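Local coordinates for SusD homolog (Bacteroides thetaiotaomicron VPI-5482, PDB 3IHV), which is a SusD-family outer-membrane protein that probably binds glycans for uptake, as its relatives do, at residues F308-W312 and S460-F465; D315-R320 and V426-G432. One frame throughout, in Å; residues are numbered along the deposited sequence.

Contact 1 of 2, residues F308-W312 and S460-F465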
# COMPACT_ATOMS: atom_id res chain seq x y z
N PHE A 308 13.49 -14.76 -2.15
CA PHE A 308 12.06 -14.75 -2.46
C PHE A 308 11.85 -15.34 -3.85
O PHE A 308 10.96 -16.21 -4.05
CB PHE A 308 11.52 -13.32 -2.35
CG PHE A 308 10.05 -13.17 -2.70
CD1 PHE A 308 9.10 -13.97 -2.09
CD2 PHE A 308 9.61 -12.17 -3.58
CE1 PHE A 308 7.77 -13.80 -2.37
CE2 PHE A 308 8.27 -12.02 -3.85
CZ PHE A 308 7.37 -12.85 -3.26
N VAL A 309 12.65 -14.87 -4.81
CA VAL A 309 12.63 -15.42 -6.16
C VAL A 309 12.83 -16.93 -6.14
O VAL A 309 12.08 -17.67 -6.80
CB VAL A 309 13.68 -14.78 -7.11
CG1 VAL A 309 13.70 -15.52 -8.48
CG2 VAL A 309 13.46 -13.29 -7.26
N LEU A 310 13.86 -17.39 -5.41
CA LEU A 310 14.12 -18.84 -5.37
C LEU A 310 12.92 -19.62 -4.81
O LEU A 310 12.56 -20.67 -5.38
CB LEU A 310 15.42 -19.13 -4.61
CG LEU A 310 16.68 -18.54 -5.24
CD1 LEU A 310 17.91 -18.79 -4.33
CD2 LEU A 310 16.98 -19.05 -6.66
N ASP A 311 12.32 -19.14 -3.71
CA ASP A 311 11.16 -19.82 -3.13
C ASP A 311 10.04 -19.89 -4.14
O ASP A 311 9.48 -20.95 -4.39
CB ASP A 311 10.60 -19.12 -1.90
CG ASP A 311 11.48 -19.27 -0.70
OD1 ASP A 311 12.37 -20.15 -0.72
OD2 ASP A 311 11.30 -18.46 0.23
N TRP A 312 9.78 -18.76 -4.78
CA TRP A 312 8.65 -18.68 -5.71
C TRP A 312 8.86 -19.52 -6.95
O TRP A 312 7.90 -20.05 -7.51
CB TRP A 312 8.41 -17.24 -6.14
CG TRP A 312 6.98 -16.91 -6.43
CD1 TRP A 312 5.95 -17.77 -6.62
CD2 TRP A 312 6.44 -15.58 -6.61
NE1 TRP A 312 4.80 -17.07 -6.86
CE2 TRP A 312 5.06 -15.73 -6.86
CE3 TRP A 312 6.99 -14.29 -6.56
CZ2 TRP A 312 4.22 -14.63 -7.08
CZ3 TRP A 312 6.16 -13.21 -6.75
CH2 TRP A 312 4.78 -13.38 -7.02
N SER A 460 2.64 -12.70 0.26
CA SER A 460 3.80 -12.32 -0.53
C SER A 460 3.57 -12.63 -2.00
O SER A 460 3.84 -11.78 -2.85
CB SER A 460 5.09 -12.97 -0.00
OG SER A 460 5.18 -14.34 -0.30
N TYR A 461 3.03 -13.81 -2.32
CA TYR A 461 2.78 -14.19 -3.73
C TYR A 461 1.68 -13.37 -4.39
O TYR A 461 1.76 -13.08 -5.60
CB TYR A 461 2.48 -15.69 -3.86
CG TYR A 461 3.63 -16.61 -3.44
CD1 TYR A 461 4.96 -16.19 -3.43
CD2 TYR A 461 3.40 -17.95 -3.19
CE1 TYR A 461 5.99 -17.05 -3.11
CE2 TYR A 461 4.43 -18.83 -2.90
CZ TYR A 461 5.72 -18.37 -2.86
OH TYR A 461 6.74 -19.25 -2.56
N GLU A 462 0.70 -12.93 -3.60
CA GLU A 462 -0.40 -12.18 -4.18
C GLU A 462 -0.12 -10.69 -4.29
O GLU A 462 -0.47 -10.05 -5.31
CB GLU A 462 -1.68 -12.39 -3.36
CG GLU A 462 -2.89 -11.64 -3.92
CD GLU A 462 -3.27 -12.01 -5.35
OE1 GLU A 462 -2.91 -13.14 -5.84
OE2 GLU A 462 -3.90 -11.15 -6.02
N LEU A 463 0.49 -10.14 -3.26
CA LEU A 463 0.60 -8.69 -3.08
C LEU A 463 2.01 -8.10 -3.12
O LEU A 463 2.21 -6.95 -2.74
CB LEU A 463 -0.03 -8.36 -1.71
CG LEU A 463 -1.46 -8.83 -1.49
CD1 LEU A 463 -1.81 -8.74 0.02
CD2 LEU A 463 -2.41 -8.00 -2.29
N SER A 464 3.00 -8.88 -3.57
CA SER A 464 4.38 -8.45 -3.55
C SER A 464 4.55 -7.06 -4.10
O SER A 464 3.93 -6.73 -5.09
CB SER A 464 5.28 -9.42 -4.35
OG SER A 464 4.92 -9.52 -5.72
N PHE A 465 5.35 -6.23 -3.38
CA PHE A 465 5.74 -4.89 -3.83
C PHE A 465 4.62 -3.84 -3.75
O PHE A 465 4.88 -2.66 -4.02
CB PHE A 465 6.39 -4.93 -5.22
CG PHE A 465 7.29 -6.10 -5.41
CD1 PHE A 465 8.34 -6.33 -4.52
CD2 PHE A 465 7.07 -7.02 -6.44
CE1 PHE A 465 9.14 -7.45 -4.66
CE2 PHE A 465 7.87 -8.14 -6.56
CZ PHE A 465 8.90 -8.36 -5.66
O HOH W 1 8.00 -18.29 0.05
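Helix 306-313 faces the C-terminal end of helix 448-463, the backbones coming nearest at Trp312 and Tyr461, whose CA atoms are 7.7 Å apart, so the gap is bridged mainly by side chains. This is buried aromatic packing between two helices of the SusD fold, built round an offset, nearly parallel stack: the five-membered ring of Trp312 lies over one face of Tyr461, centroids 3.8 Å apart and planes 11° from parallel. The two side chains run past each other in opposite directions, which sets Trp312 CG over Tyr461 CE1 at 3.5 Å and carries the indole's benzo edge back to the Tyr461 backbone, with CZ2 3.3 Å from its carbonyl O. Trp312 NE1 lies over the same face of the Tyr461 ring, while its N-H is spent on Asp318 OD2, a bond that fixes the rotation of the indole. A leucine in place of Trp312 would probably leave one face of Tyr461 without its stacking partner and Asp318 without this donor. One turn earlier on the same helix, Phe308 packs beside this stack: CG anti to the backbone N (chi1 178°) swings the ring across so that its end reaches helix 448-463, where CE1 approaches the Tyr461 ring at its edge, 3.8 Å from CE1 there. Phe308 CE2 packs on Ser464 CB and lies 4.1 Å from Phe465 CZ, which sits at the edge of the Phe308 ring. Ser460 OG, bonded to Lys457 O within its own helix, rests 3.4 Å from Phe308 CE1. A water 3.1 Å from Tyr461 OH gives a weak bond to Asp311 OD2.

Contact 2 of 2, residues D315-R320 and V426-G432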
# COMPACT_ATOMS: atom_id res chain seq x y z
N ASP A 315 7.23 -23.09 -7.29
CA ASP A 315 5.79 -23.21 -7.68
C ASP A 315 5.63 -22.80 -9.14
O ASP A 315 5.12 -21.72 -9.48
CB ASP A 315 4.95 -22.28 -6.80
CG ASP A 315 4.98 -22.68 -5.33
OD1 ASP A 315 5.46 -23.79 -5.08
OD2 ASP A 315 4.51 -21.90 -4.48
N VAL A 316 6.08 -23.70 -10.00
CA VAL A 316 6.23 -23.39 -11.40
C VAL A 316 5.02 -22.79 -12.09
O VAL A 316 5.13 -21.79 -12.81
CB VAL A 316 6.77 -24.65 -12.17
CG1 VAL A 316 6.75 -24.41 -13.66
CG2 VAL A 316 8.21 -24.97 -11.68
N SER A 317 3.85 -23.36 -11.84
CA SER A 317 2.64 -22.98 -12.54
C SER A 317 1.99 -21.71 -12.02
O SER A 317 0.99 -21.27 -12.58
CB SER A 317 1.64 -24.13 -12.51
OG SER A 317 2.23 -25.27 -13.13
N ASP A 318 2.54 -21.10 -10.98
CA ASP A 318 2.00 -19.84 -10.46
C ASP A 318 2.37 -18.73 -11.44
O ASP A 318 3.56 -18.34 -11.54
CB ASP A 318 2.61 -19.58 -9.09
CG ASP A 318 2.02 -18.39 -8.40
OD1 ASP A 318 1.50 -17.47 -9.09
OD2 ASP A 318 2.12 -18.34 -7.15
N ILE A 319 1.37 -18.22 -12.15
CA ILE A 319 1.60 -17.21 -13.20
C ILE A 319 1.92 -15.83 -12.64
O ILE A 319 2.36 -14.94 -13.37
CB ILE A 319 0.44 -17.12 -14.24
CG1 ILE A 319 -0.82 -16.49 -13.64
CG2 ILE A 319 0.21 -18.52 -14.87
CD1 ILE A 319 -1.84 -16.06 -14.69
N ARG A 320 1.71 -15.63 -11.35
CA ARG A 320 1.94 -14.33 -10.77
C ARG A 320 3.41 -14.02 -10.68
O ARG A 320 3.77 -12.87 -10.63
CB ARG A 320 1.36 -14.25 -9.39
CG ARG A 320 -0.15 -14.36 -9.36
CD ARG A 320 -0.67 -14.51 -7.95
NE ARG A 320 -0.24 -15.78 -7.36
CZ ARG A 320 -0.65 -16.24 -6.17
NH1 ARG A 320 -1.50 -15.56 -5.43
NH2 ARG A 320 -0.22 -17.39 -5.71
N VAL A 426 -8.05 -17.07 -4.43
CA VAL A 426 -6.85 -16.33 -4.76
C VAL A 426 -5.79 -17.21 -5.47
O VAL A 426 -5.22 -16.80 -6.50
CB VAL A 426 -6.25 -15.63 -3.55
CG1 VAL A 426 -4.90 -15.01 -3.91
CG2 VAL A 426 -7.23 -14.57 -3.05
N ARG A 427 -5.57 -18.41 -4.97
CA ARG A 427 -4.61 -19.34 -5.58
C ARG A 427 -5.05 -19.74 -7.01
O ARG A 427 -4.23 -19.80 -7.93
CB ARG A 427 -4.53 -20.64 -4.77
CG ARG A 427 -4.18 -20.54 -3.29
CD ARG A 427 -2.79 -20.62 -2.99
NE ARG A 427 -2.13 -21.81 -3.57
CZ ARG A 427 -0.84 -21.82 -3.86
NH1 ARG A 427 -0.08 -20.76 -3.58
NH2 ARG A 427 -0.29 -22.88 -4.45
N ARG A 428 -6.33 -20.01 -7.19
CA ARG A 428 -6.81 -20.42 -8.50
C ARG A 428 -6.59 -19.31 -9.54
O ARG A 428 -6.14 -19.55 -10.65
CB ARG A 428 -8.29 -20.80 -8.40
CG ARG A 428 -8.46 -22.11 -7.63
CD ARG A 428 -9.89 -22.39 -7.28
NE ARG A 428 -10.04 -23.63 -6.55
CZ ARG A 428 -11.20 -24.20 -6.24
NH1 ARG A 428 -12.36 -23.63 -6.59
NH2 ARG A 428 -11.22 -25.35 -5.57
N ARG A 429 -6.94 -18.09 -9.17
CA ARG A 429 -6.74 -17.00 -10.11
C ARG A 429 -5.22 -16.87 -10.39
O ARG A 429 -4.82 -16.63 -11.55
CB ARG A 429 -7.34 -15.70 -9.53
CG ARG A 429 -7.47 -14.56 -10.51
CD ARG A 429 -6.22 -13.72 -10.62
NE ARG A 429 -5.95 -12.98 -9.41
CZ ARG A 429 -6.44 -11.79 -9.10
NH1 ARG A 429 -7.29 -11.15 -9.92
NH2 ARG A 429 -6.07 -11.21 -7.97
N GLY A 430 -4.41 -17.01 -9.34
CA GLY A 430 -2.95 -16.89 -9.43
C GLY A 430 -2.29 -17.96 -10.28
O GLY A 430 -1.17 -17.77 -10.78
N TYR A 431 -2.99 -19.09 -10.48
CA TYR A 431 -2.53 -20.16 -11.36
C TYR A 431 -3.22 -20.14 -12.73
O TYR A 431 -3.12 -21.11 -13.51
CB TYR A 431 -2.70 -21.51 -10.67
CG TYR A 431 -1.57 -21.81 -9.69
CD1 TYR A 431 -1.38 -21.06 -8.54
CD2 TYR A 431 -0.69 -22.87 -9.92
CE1 TYR A 431 -0.33 -21.33 -7.65
CE2 TYR A 431 0.34 -23.14 -9.05
CZ TYR A 431 0.52 -22.38 -7.92
OH TYR A 431 1.53 -22.66 -7.04
N GLY A 432 -3.92 -19.05 -13.02
CA GLY A 432 -4.59 -18.89 -14.32
C GLY A 432 -5.88 -19.68 -14.46
O GLY A 432 -6.28 -20.05 -15.57
O HOH W 2 2.24 -20.46 -5.43
O HOH W 3 2.42 -23.09 -3.04
O HOH W 4 -0.58 -22.12 -14.49
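A polar contact between a loop and a helix C-terminus, partly buried, joins the link between helices 306-313 and 320-324 to the end of helix 417-430. Its single direct hydrogen bond runs from Ile319 N to Gly430 O (2.9 Å). Beside it Arg320 grips Asp318 side-on: NE to OD1 at 3.0 Å is almost straight (173°) and on the syn side, while NH2 reaches OD2 from above the carboxylate plane. OD1 also takes Arg320 N on its anti side, a capping bond that holds the carboxylate in place. The held guanidinium lays one face on Gly430, NE 3.6 Å from CA, where a CB would clash. Its NH2 comes 4.0 Å from Arg427 NH1, but Glu458 forms salt bridges with both arginines. Tyr431 turns a ring face to the loop, and Asp318 CB makes a CH-pi contact 4.0 Å from the ring centroid. One water accepts from Tyr431 OH (2.8 Å) and Arg427 NH1 and donates to Asp315 OD2 and Asp318 OD2. Two end structures thus meet: a capped start for helix 320-324, and a Schellman motif ending helix 417-430, with Gly432 at positive phi as its C-prime residue.

In the fold
From the N terminus, the chain reaches helix 306-313, passes through the loop 315-320 into helix 320-324, and then runs through short strands and several helices, the last of them 397-412, to helices 417-430 and 448-463. Contact 2 closes a loop of 105 residues between 315-320 and 426-432; contact 1 closes the wider one, from 308-312 to 460-465, so contact 2 lies within the span of contact 1. Their centres are about 12 Å apart, and Glu462 joins them through salt bridges to Arg320 and Arg429. Tyr461 also packs against Asp315. Together they bind helix 306-313 and its following loop to the consecutive helices 417-430 and 448-463.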